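Local coordinates for protein phosphatidylserine synthase (Haemophilus influenzae, PDB 3HSI) that belongs to the phospholipase D superfamily and carries two PLD-type sequence regions in one chain, at residues Gly298-Asp312 / Gly349-Tyr363. Residues are numbered along the deposited sequence; the frame is centred on the assembly and turned at random.
Sequences GKRVEIIVGDKVAND and GQLVVRLWRDGDNTY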
ATOM      1  N   GLY C 298      -4.956  -5.536  34.148  1.00 26.41           N
ATOM      2  CA  GLY C 298      -4.275  -6.468  35.045  1.00 25.22           C
ATOM      3  C   GLY C 298      -3.755  -7.775  34.462  1.00 25.11           C
ATOM      4  O   GLY C 298      -3.232  -8.614  35.205  1.00 24.52           O
ATOM      5  N   LYS C 299      -3.847  -7.965  33.151  1.00 23.91           N
ATOM      6  CA  LYS C 299      -3.318  -9.213  32.592  1.00 24.37           C
ATOM      7  C   LYS C 299      -1.807  -9.078  32.476  1.00 24.13           C
ATOM      8  O   LYS C 299      -1.287  -7.964  32.411  1.00 24.24           O
ATOM      9  CB  LYS C 299      -3.934  -9.563  31.232  1.00 24.21           C
ATOM     10  CG  LYS C 299      -5.393  -9.150  31.010  1.00 26.38           C
ATOM     11  CD  LYS C 299      -6.304  -9.669  32.085  1.00 29.52           C
ATOM     12  CE  LYS C 299      -7.749  -9.693  31.647  1.00 29.86           C
ATOM     13  NZ  LYS C 299      -8.388 -10.615  32.612  1.00 30.95           N
ATOM     14  N   ARG C 300      -1.102 -10.199  32.468  1.00 23.21           N
ATOM     15  CA  ARG C 300       0.335 -10.167  32.264  1.00 23.19           C
ATOM     16  C   ARG C 300       0.668 -10.292  30.779  1.00 21.88           C
ATOM     17  O   ARG C 300      -0.061 -10.958  30.026  1.00 21.37           O
ATOM     18  CB  ARG C 300       1.004 -11.322  33.010  1.00 23.38           C
ATOM     19  CG  ARG C 300       0.586 -11.426  34.459  1.00 29.50           C
ATOM     20  CD  ARG C 300       1.133 -10.304  35.271  1.00 34.22           C
ATOM     21  NE  ARG C 300       0.828 -10.440  36.687  1.00 40.28           N
ATOM     22  CZ  ARG C 300       0.046  -9.613  37.374  1.00 44.35           C
ATOM     23  NH1 ARG C 300      -0.531  -8.568  36.783  1.00 46.19           N
ATOM     24  NH2 ARG C 300      -0.152  -9.816  38.668  1.00 45.45           N
ATOM     25  N   VAL C 301       1.787  -9.683  30.389  1.00 20.56           N
ATOM     26  CA  VAL C 301       2.241  -9.686  29.012  1.00 20.54           C
ATOM     27  C   VAL C 301       3.746  -9.858  29.007  1.00 20.92           C
ATOM     28  O   VAL C 301       4.473  -9.158  29.727  1.00 20.40           O
ATOM     29  CB  VAL C 301       1.902  -8.344  28.252  1.00 21.31           C
ATOM     30  CG1 VAL C 301       2.465  -8.390  26.794  1.00 19.04           C
ATOM     31  CG2 VAL C 301       0.393  -8.051  28.285  1.00 17.48           C
ATOM     32  N   GLU C 302       4.201 -10.794  28.187  1.00 20.43           N
ATOM     33  CA  GLU C 302       5.608 -11.013  28.000  1.00 20.50           C
ATOM     34  C   GLU C 302       5.930 -10.820  26.508  1.00 19.69           C
ATOM     35  O   GLU C 302       5.319 -11.424  25.660  1.00 19.57           O
ATOM     36  CB  GLU C 302       5.969 -12.436  28.470  1.00 20.33           C
ATOM     37  CG  GLU C 302       7.427 -12.775  28.259  1.00 25.02           C
ATOM     38  CD  GLU C 302       7.782 -14.204  28.652  1.00 34.94           C
ATOM     39  OE1 GLU C 302       6.889 -14.953  29.141  1.00 38.08           O
ATOM     40  OE2 GLU C 302       8.976 -14.575  28.494  1.00 38.79           O
ATOM     41  N   ILE C 303       6.908  -9.985  26.192  1.00 19.55           N
ATOM     42  CA  ILE C 303       7.272  -9.769  24.800  1.00 20.45           C
ATOM     43  C   ILE C 303       8.735 -10.093  24.638  1.00 20.45           C
ATOM     44  O   ILE C 303       9.574  -9.633  25.428  1.00 20.53           O
ATOM     45  CB  ILE C 303       6.985  -8.309  24.366  1.00 21.14           C
ATOM     46  CG1 ILE C 303       5.498  -7.982  24.611  1.00 20.33           C
ATOM     47  CG2 ILE C 303       7.406  -8.117  22.888  1.00 21.17           C
ATOM     48  CD1 ILE C 303       5.101  -6.473  24.427  1.00 22.47           C
ATOM     49  N   ILE C 304       9.038 -10.933  23.655  1.00 19.90           N
ATOM     50  CA  ILE C 304      10.405 -11.344  23.426  1.00 20.24           C
ATOM     51  C   ILE C 304      10.797 -10.898  22.027  1.00 20.89           C
ATOM     52  O   ILE C 304      10.191 -11.314  21.061  1.00 21.06           O
ATOM     53  CB  ILE C 304      10.565 -12.906  23.547  1.00 19.91           C
ATOM     54  CG1 ILE C 304       9.795 -13.420  24.771  1.00 19.33           C
ATOM     55  CG2 ILE C 304      12.054 -13.289  23.585  1.00 19.03           C
ATOM     56  CD1 ILE C 304       9.947 -15.005  25.108  1.00 20.18           C
ATOM     57  N   VAL C 305      11.810 -10.046  21.930  1.00 21.93           N
ATOM     58  CA  VAL C 305      12.341  -9.580  20.648  1.00 21.78           C
ATOM     59  C   VAL C 305      13.843  -9.705  20.672  1.00 22.05           C
ATOM     60  O   VAL C 305      14.435  -9.926  21.729  1.00 22.72           O
ATOM     61  CB  VAL C 305      11.980  -8.081  20.382  1.00 22.56           C
ATOM     62  CG1 VAL C 305      10.515  -7.962  20.093  1.00 22.71           C
ATOM     63  CG2 VAL C 305      12.352  -7.217  21.586  1.00 21.17           C
ATOM     64  N   GLY C 306      14.460  -9.574  19.507  1.00 22.28           N
ATOM     65  CA  GLY C 306      15.889  -9.508  19.412  1.00 22.33           C
ATOM     66  C   GLY C 306      16.410  -8.153  19.855  1.00 24.00           C
ATOM     67  O   GLY C 306      15.768  -7.104  19.631  1.00 23.11           O
ATOM     68  N   ASP C 307      17.560  -8.198  20.524  1.00 24.77           N
ATOM     69  CA  ASP C 307      18.464  -7.049  20.618  1.00 26.54           C
ATOM     70  C   ASP C 307      18.771  -6.534  19.216  1.00 26.39           C
ATOM     71  O   ASP C 307      18.862  -7.328  18.286  1.00 25.55           O
ATOM     72  CB  ASP C 307      19.782  -7.502  21.268  1.00 26.87           C
ATOM     73  CG  ASP C 307      20.597  -6.344  21.845  1.00 30.23           C
ATOM     74  OD1 ASP C 307      20.757  -6.298  23.093  1.00 33.85           O
ATOM     75  OD2 ASP C 307      21.113  -5.509  21.074  1.00 30.17           O
ATOM     76  N   LYS C 308      18.931  -5.211  19.088  1.00 26.87           N
ATOM     77  CA  LYS C 308      19.523  -4.533  17.916  1.00 27.36           C
ATOM     78  C   LYS C 308      20.505  -5.396  17.126  1.00 27.13           C
ATOM     79  O   LYS C 308      20.434  -5.501  15.911  1.00 27.22           O
ATOM     80  CB  LYS C 308      20.380  -3.355  18.411  1.00 27.94           C
ATOM     81  CG  LYS C 308      19.686  -2.085  18.634  1.00 29.07           C
ATOM     82  CD  LYS C 308      20.661  -0.886  18.499  1.00 29.73           C
ATOM     83  CE  LYS C 308      21.868  -0.852  19.449  1.00 30.23           C
ATOM     84  NZ  LYS C 308      21.572  -0.686  20.914  1.00 28.81           N
ATOM     85  N   VAL C 309      21.452  -5.975  17.846  1.00 26.99           N
ATOM     86  CA  VAL C 309      22.540  -6.716  17.257  1.00 27.60           C
ATOM     87  C   VAL C 309      22.080  -8.077  16.718  1.00 27.61           C
ATOM     88  O   VAL C 309      22.773  -8.673  15.904  1.00 27.69           O
ATOM     89  CB  VAL C 309      23.653  -6.892  18.299  1.00 28.22           C
ATOM     90  CG1 VAL C 309      24.730  -7.855  17.809  1.00 28.41           C
ATOM     91  CG2 VAL C 309      24.258  -5.513  18.651  1.00 28.15           C
ATOM     92  N   ALA C 310      20.912  -8.557  17.151  1.00 27.39           N
ATOM     93  CA  ALA C 310      20.339  -9.808  16.611  1.00 27.10           C
ATOM     94  C   ALA C 310      19.389  -9.613  15.394  1.00 27.44           C
ATOM     95  O   ALA C 310      18.746 -10.542  14.926  1.00 26.64           O
ATOM     96  CB  ALA C 310      19.651 -10.560  17.719  1.00 26.54           C
ATOM     97  N   ASN C 311      19.283  -8.383  14.912  1.00 28.70           N
ATOM     98  CA  ASN C 311      18.542  -8.052  13.694  1.00 30.03           C
ATOM     99  C   ASN C 311      19.483  -8.247  12.511  1.00 31.11           C
ATOM    100  O   ASN C 311      20.647  -7.878  12.590  1.00 31.37           O
ATOM    101  CB  ASN C 311      18.114  -6.593  13.792  1.00 30.28           C
ATOM    102  CG  ASN C 311      17.215  -6.162  12.645  1.00 33.09           C
ATOM    103  OD1 ASN C 311      17.662  -5.979  11.497  1.00 37.67           O
ATOM    104  ND2 ASN C 311      15.951  -5.978  12.950  1.00 34.19           N
ATOM    105  N   ASP C 312      19.022  -8.808  11.398  1.00 32.82           N
ATOM    106  CA  ASP C 312      19.960  -9.015  10.269  1.00 34.40           C
ATOM    107  C   ASP C 312      20.353  -7.763   9.423  1.00 34.57           C
ATOM    108  O   ASP C 312      21.202  -7.855   8.515  1.00 33.86           O
ATOM    109  CB  ASP C 312      19.533 -10.177   9.378  1.00 35.50           C
ATOM    110  CG  ASP C 312      18.157  -9.985   8.791  1.00 38.89           C
ATOM    111  OD1 ASP C 312      17.186  -9.821   9.573  1.00 42.86           O
ATOM    112  OD2 ASP C 312      18.043 -10.010   7.541  1.00 43.18           O
ATOM    113  N   GLY C 349       6.453  -5.898  37.165  1.00 23.06           N
ATOM    114  CA  GLY C 349       6.617  -7.224  36.552  1.00 22.04           C
ATOM    115  C   GLY C 349       5.362  -7.681  35.827  1.00 22.06           C
ATOM    116  O   GLY C 349       5.266  -8.833  35.358  1.00 22.38           O
ATOM    117  N   GLN C 350       4.387  -6.784  35.714  1.00 21.65           N
ATOM    118  CA  GLN C 350       3.184  -7.098  34.964  1.00 21.66           C
ATOM    119  C   GLN C 350       3.515  -7.259  33.475  1.00 20.94           C
ATOM    120  O   GLN C 350       2.931  -8.096  32.789  1.00 20.36           O
ATOM    121  CB  GLN C 350       2.102  -6.027  35.178  1.00 21.47           C
ATOM    122  CG  GLN C 350       0.721  -6.480  34.668  1.00 23.32           C
ATOM    123  CD  GLN C 350      -0.281  -5.348  34.599  1.00 25.83           C
ATOM    124  OE1 GLN C 350      -0.095  -4.296  35.226  1.00 26.42           O
ATOM    125  NE2 GLN C 350      -1.336  -5.539  33.808  1.00 25.56           N
ATOM    126  N   LEU C 351       4.417  -6.413  32.982  1.00 21.27           N
ATOM    127  CA  LEU C 351       4.940  -6.524  31.622  1.00 21.22           C
ATOM    128  C   LEU C 351       6.379  -6.962  31.709  1.00 21.33           C
ATOM    129  O   LEU C 351       7.180  -6.364  32.429  1.00 22.18           O
ATOM    130  CB  LEU C 351       4.847  -5.182  30.885  1.00 20.73           C
ATOM    131  CG  LEU C 351       5.570  -4.970  29.545  1.00 18.26           C
ATOM    132  CD1 LEU C 351       5.027  -5.890  28.438  1.00 17.61           C
ATOM    133  CD2 LEU C 351       5.386  -3.527  29.069  1.00 17.28           C
ATOM    134  N   VAL C 352       6.691  -8.025  30.990  1.00 21.22           N
ATOM    135  CA  VAL C 352       8.034  -8.560  30.910  1.00 20.82           C
ATOM    136  C   VAL C 352       8.530  -8.350  29.479  1.00 21.89           C
ATOM    137  O   VAL C 352       7.882  -8.759  28.516  1.00 22.36           O
ATOM    138  CB  VAL C 352       8.075 -10.067  31.302  1.00 21.04           C
ATOM    139  CG1 VAL C 352       9.455 -10.696  30.974  1.00 17.45           C
ATOM    140  CG2 VAL C 352       7.800 -10.218  32.822  1.00 21.11           C
ATOM    141  N   VAL C 353       9.662  -7.682  29.340  1.00 22.15           N
ATOM    142  CA  VAL C 353      10.220  -7.449  28.030  1.00 22.95           C
ATOM    143  C   VAL C 353      11.541  -8.165  28.053  1.00 22.62           C
ATOM    144  O   VAL C 353      12.356  -7.909  28.930  1.00 22.51           O
ATOM    145  CB  VAL C 353      10.389  -5.936  27.732  1.00 22.81           C
ATOM    146  CG1 VAL C 353      11.223  -5.710  26.443  1.00 24.53           C
ATOM    147  CG2 VAL C 353       9.027  -5.279  27.586  1.00 24.18           C
ATOM    148  N   ARG C 354      11.744  -9.076  27.117  1.00 22.61           N
ATOM    149  CA  ARG C 354      12.987  -9.816  27.073  1.00 23.60           C
ATOM    150  C   ARG C 354      13.716  -9.539  25.790  1.00 23.22           C
ATOM    151  O   ARG C 354      13.097  -9.506  24.727  1.00 24.01           O
ATOM    152  CB  ARG C 354      12.717 -11.310  27.119  1.00 24.05           C
ATOM    153  CG  ARG C 354      12.611 -11.843  28.483  1.00 26.94           C
ATOM    154  CD  ARG C 354      12.034 -13.202  28.336  1.00 29.47           C
ATOM    155  NE  ARG C 354      11.684 -13.757  29.626  1.00 32.77           N
ATOM    156  CZ  ARG C 354      12.540 -14.327  30.458  1.00 32.68           C
ATOM    157  NH1 ARG C 354      13.842 -14.418  30.170  1.00 32.16           N
ATOM    158  NH2 ARG C 354      12.075 -14.812  31.590  1.00 33.03           N
ATOM    159  N   LEU C 355      15.021  -9.340  25.891  1.00 22.81           N
ATOM    160  CA  LEU C 355      15.839  -9.115  24.716  1.00 23.12           C
ATOM    161  C   LEU C 355      16.749 -10.318  24.471  1.00 22.18           C
ATOM    162  O   LEU C 355      17.525 -10.714  25.364  1.00 20.91           O
ATOM    163  CB  LEU C 355      16.691  -7.868  24.885  1.00 23.85           C
ATOM    164  CG  LEU C 355      15.991  -6.496  24.912  1.00 26.92           C
ATOM    165  CD1 LEU C 355      17.054  -5.439  25.092  1.00 29.30           C
ATOM    166  CD2 LEU C 355      15.233  -6.228  23.636  1.00 28.19           C
ATOM    167  N   TRP C 356      16.665 -10.861  23.254  1.00 20.91           N
ATOM    168  CA  TRP C 356      17.461 -12.021  22.867  1.00 21.21           C
ATOM    169  C   TRP C 356      18.748 -11.555  22.222  1.00 21.24           C
ATOM    170  O   TRP C 356      18.740 -10.630  21.395  1.00 22.12           O
ATOM    171  CB  TRP C 356      16.674 -12.918  21.888  1.00 20.48           C
ATOM    172  CG  TRP C 356      17.314 -14.261  21.552  1.00 19.11           C
ATOM    173  CD1 TRP C 356      17.041 -15.478  22.149  1.00 18.17           C
ATOM    174  CD2 TRP C 356      18.277 -14.533  20.502  1.00 17.05           C
ATOM    175  NE1 TRP C 356      17.787 -16.477  21.537  1.00 19.50           N
ATOM    176  CE2 TRP C 356      18.563 -15.929  20.547  1.00 17.75           C
ATOM    177  CE3 TRP C 356      18.971 -13.723  19.581  1.00 15.90           C
ATOM    178  CZ2 TRP C 356      19.481 -16.547  19.673  1.00 15.32           C
ATOM    179  CZ3 TRP C 356      19.883 -14.315  18.715  1.00 15.38           C
ATOM    180  CH2 TRP C 356      20.124 -15.746  18.760  1.00 17.56           C
ATOM    181  N   ARG C 357      19.839 -12.216  22.589  1.00 20.36           N
ATOM    182  CA  ARG C 357      21.137 -11.918  22.028  1.00 20.95           C
ATOM    183  C   ARG C 357      22.085 -13.111  22.234  1.00 20.63           C
ATOM    184  O   ARG C 357      22.150 -13.649  23.308  1.00 19.89           O
ATOM    185  CB  ARG C 357      21.715 -10.696  22.719  1.00 21.19           C
ATOM    186  CG  ARG C 357      23.011 -10.222  22.063  1.00 23.72           C
ATOM    187  CD  ARG C 357      23.545  -8.983  22.728  1.00 29.83           C
ATOM    188  NE  ARG C 357      24.720  -8.590  21.974  1.00 36.82           N
ATOM    189  CZ  ARG C 357      25.368  -7.435  22.058  1.00 38.62           C
ATOM    190  NH1 ARG C 357      24.974  -6.482  22.898  1.00 37.95           N
ATOM    191  NH2 ARG C 357      26.434  -7.250  21.271  1.00 40.92           N
ATOM    192  N   ASP C 358      22.805 -13.496  21.188  1.00 20.29           N
ATOM    193  CA  ASP C 358      23.774 -14.593  21.241  1.00 20.52           C
ATOM    194  C   ASP C 358      24.902 -14.307  20.235  1.00 20.89           C
ATOM    195  O   ASP C 358      24.861 -14.749  19.084  1.00 20.37           O
ATOM    196  CB  ASP C 358      23.083 -15.919  20.917  1.00 20.15           C
ATOM    197  CG  ASP C 358      24.063 -17.093  20.833  1.00 20.74           C
ATOM    198  OD1 ASP C 358      25.126 -17.031  21.482  1.00 20.23           O
ATOM    199  OD2 ASP C 358      23.767 -18.068  20.102  1.00 19.70           O
ATOM    200  N   GLY C 359      25.890 -13.528  20.655  1.00 21.43           N
ATOM    201  CA  GLY C 359      27.012 -13.179  19.758  1.00 21.20           C
ATOM    202  C   GLY C 359      26.487 -12.393  18.561  1.00 21.35           C
ATOM    203  O   GLY C 359      25.727 -11.420  18.722  1.00 21.22           O
ATOM    204  N   ASP C 360      26.853 -12.838  17.365  1.00 21.52           N
ATOM    205  CA  ASP C 360      26.360 -12.214  16.143  1.00 22.96           C
ATOM    206  C   ASP C 360      25.190 -12.966  15.493  1.00 21.78           C
ATOM    207  O   ASP C 360      24.834 -12.670  14.357  1.00 20.66           O
ATOM    208  CB  ASP C 360      27.509 -12.087  15.132  1.00 23.47           C
ATOM    209  CG  ASP C 360      28.787 -11.661  15.787  1.00 29.16           C
ATOM    210  OD1 ASP C 360      28.830 -10.518  16.324  1.00 32.93           O
ATOM    211  OD2 ASP C 360      29.747 -12.483  15.783  1.00 35.88           O
ATOM    212  N   ASN C 361      24.624 -13.957  16.185  1.00 21.12           N
ATOM    213  CA  ASN C 361      23.491 -14.708  15.624  1.00 20.36           C
ATOM    214  C   ASN C 361      22.236 -13.848  15.594  1.00 20.86           C
ATOM    215  O   ASN C 361      22.133 -12.879  16.342  1.00 20.56           O
ATOM    216  CB  ASN C 361      23.297 -16.016  16.379  1.00 20.06           C
ATOM    217  CG  ASN C 361      24.525 -16.893  16.293  1.00 18.23           C
ATOM    218  OD1 ASN C 361      24.937 -17.290  15.196  1.00 13.96           O
ATOM    219  ND2 ASN C 361      25.143 -17.176  17.437  1.00 18.19           N
ATOM    220  N   THR C 362      21.301 -14.150  14.696  1.00 21.52           N
ATOM    221  CA  THR C 362      20.148 -13.264  14.572  1.00 21.73           C
ATOM    222  C   THR C 362      18.860 -13.952  15.046  1.00 21.89           C
ATOM    223  O   THR C 362      18.787 -15.207  15.210  1.00 21.09           O
ATOM    224  CB  THR C 362      19.983 -12.723  13.161  1.00 21.94           C
ATOM    225  OG1 THR C 362      19.873 -13.824  12.277  1.00 23.19           O
ATOM    226  CG2 THR C 362      21.199 -11.808  12.728  1.00 22.55           C
ATOM    227  N   TYR C 363      17.855 -13.121  15.261  1.00 20.22           N
ATOM    228  CA  TYR C 363      16.622 -13.558  15.858  1.00 21.32           C
ATOM    229  C   TYR C 363      15.453 -13.386  14.914  1.00 21.26           C
ATOM    230  O   TYR C 363      15.164 -12.300  14.502  1.00 20.87           O
ATOM    231  CB  TYR C 363      16.397 -12.764  17.137  1.00 20.37           C
ATOM    232  CG  TYR C 363      15.133 -13.050  17.901  1.00 21.29           C
ATOM    233  CD1 TYR C 363      15.121 -14.020  18.884  1.00 20.10           C
ATOM    234  CD2 TYR C 363      13.963 -12.288  17.694  1.00 23.46           C
ATOM    235  CE1 TYR C 363      14.008 -14.255  19.640  1.00 22.31           C
ATOM    236  CE2 TYR C 363      12.810 -12.526  18.445  1.00 21.95           C
ATOM    237  CZ  TYR C 363      12.849 -13.517  19.432  1.00 23.63           C
ATOM    238  OH  TYR C 363      11.750 -13.825  20.208  1.00 21.59           O
TER
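Y363 lays its ring along the backbone of strand 300-306. Y363 CB sits 4.0 Å from A310 CB. CG turns anti to the backbone N (chi1 179°), which carries the ring back over the end of the strand. Y363 CD2 lies 3.3 Å from G306 N, and Y363 CE2 lies 3.7 Å from V305 CA. V305 C is under one face of the ring. At the tip, Y363 OH is 3.4 Å from I304 CG2, and the two side chains cross at about a right angle. G306 has no side chain, and the Y363 ring lies close against its backbone. The backbone N of Y363 donates to A310 O (2.7 Å). A310 CB also touches the edge of the W356 ring, while Y363 CD1 lies over one face of that ring.

Farther back, strands 300-306 and 351-356 run parallel. Backbone bonds alternate from V301 N to Q350 O through D307 N to W356 O. On one side of the sheet, R354 NE meets E302 OE2 in a salt bridge (3.0 Å) with a weak, bent hydrogen bond. R354 NH1 bonds to T419 OG1, and R416 makes a second salt bridge to E302 OE1. On the opposite face from E302, L351 CD1 lies against V301 CG1 and I303 CD1. Where strand 300-306 begins, Q350 NE2 bonds K299 O (2.8 Å, 169°) and also L295 O. Helices 327-341 and 343-348 link the two adjacent parallel strands, a beta-alpha-beta crossover in the mixed sheet of the PLD-like domain.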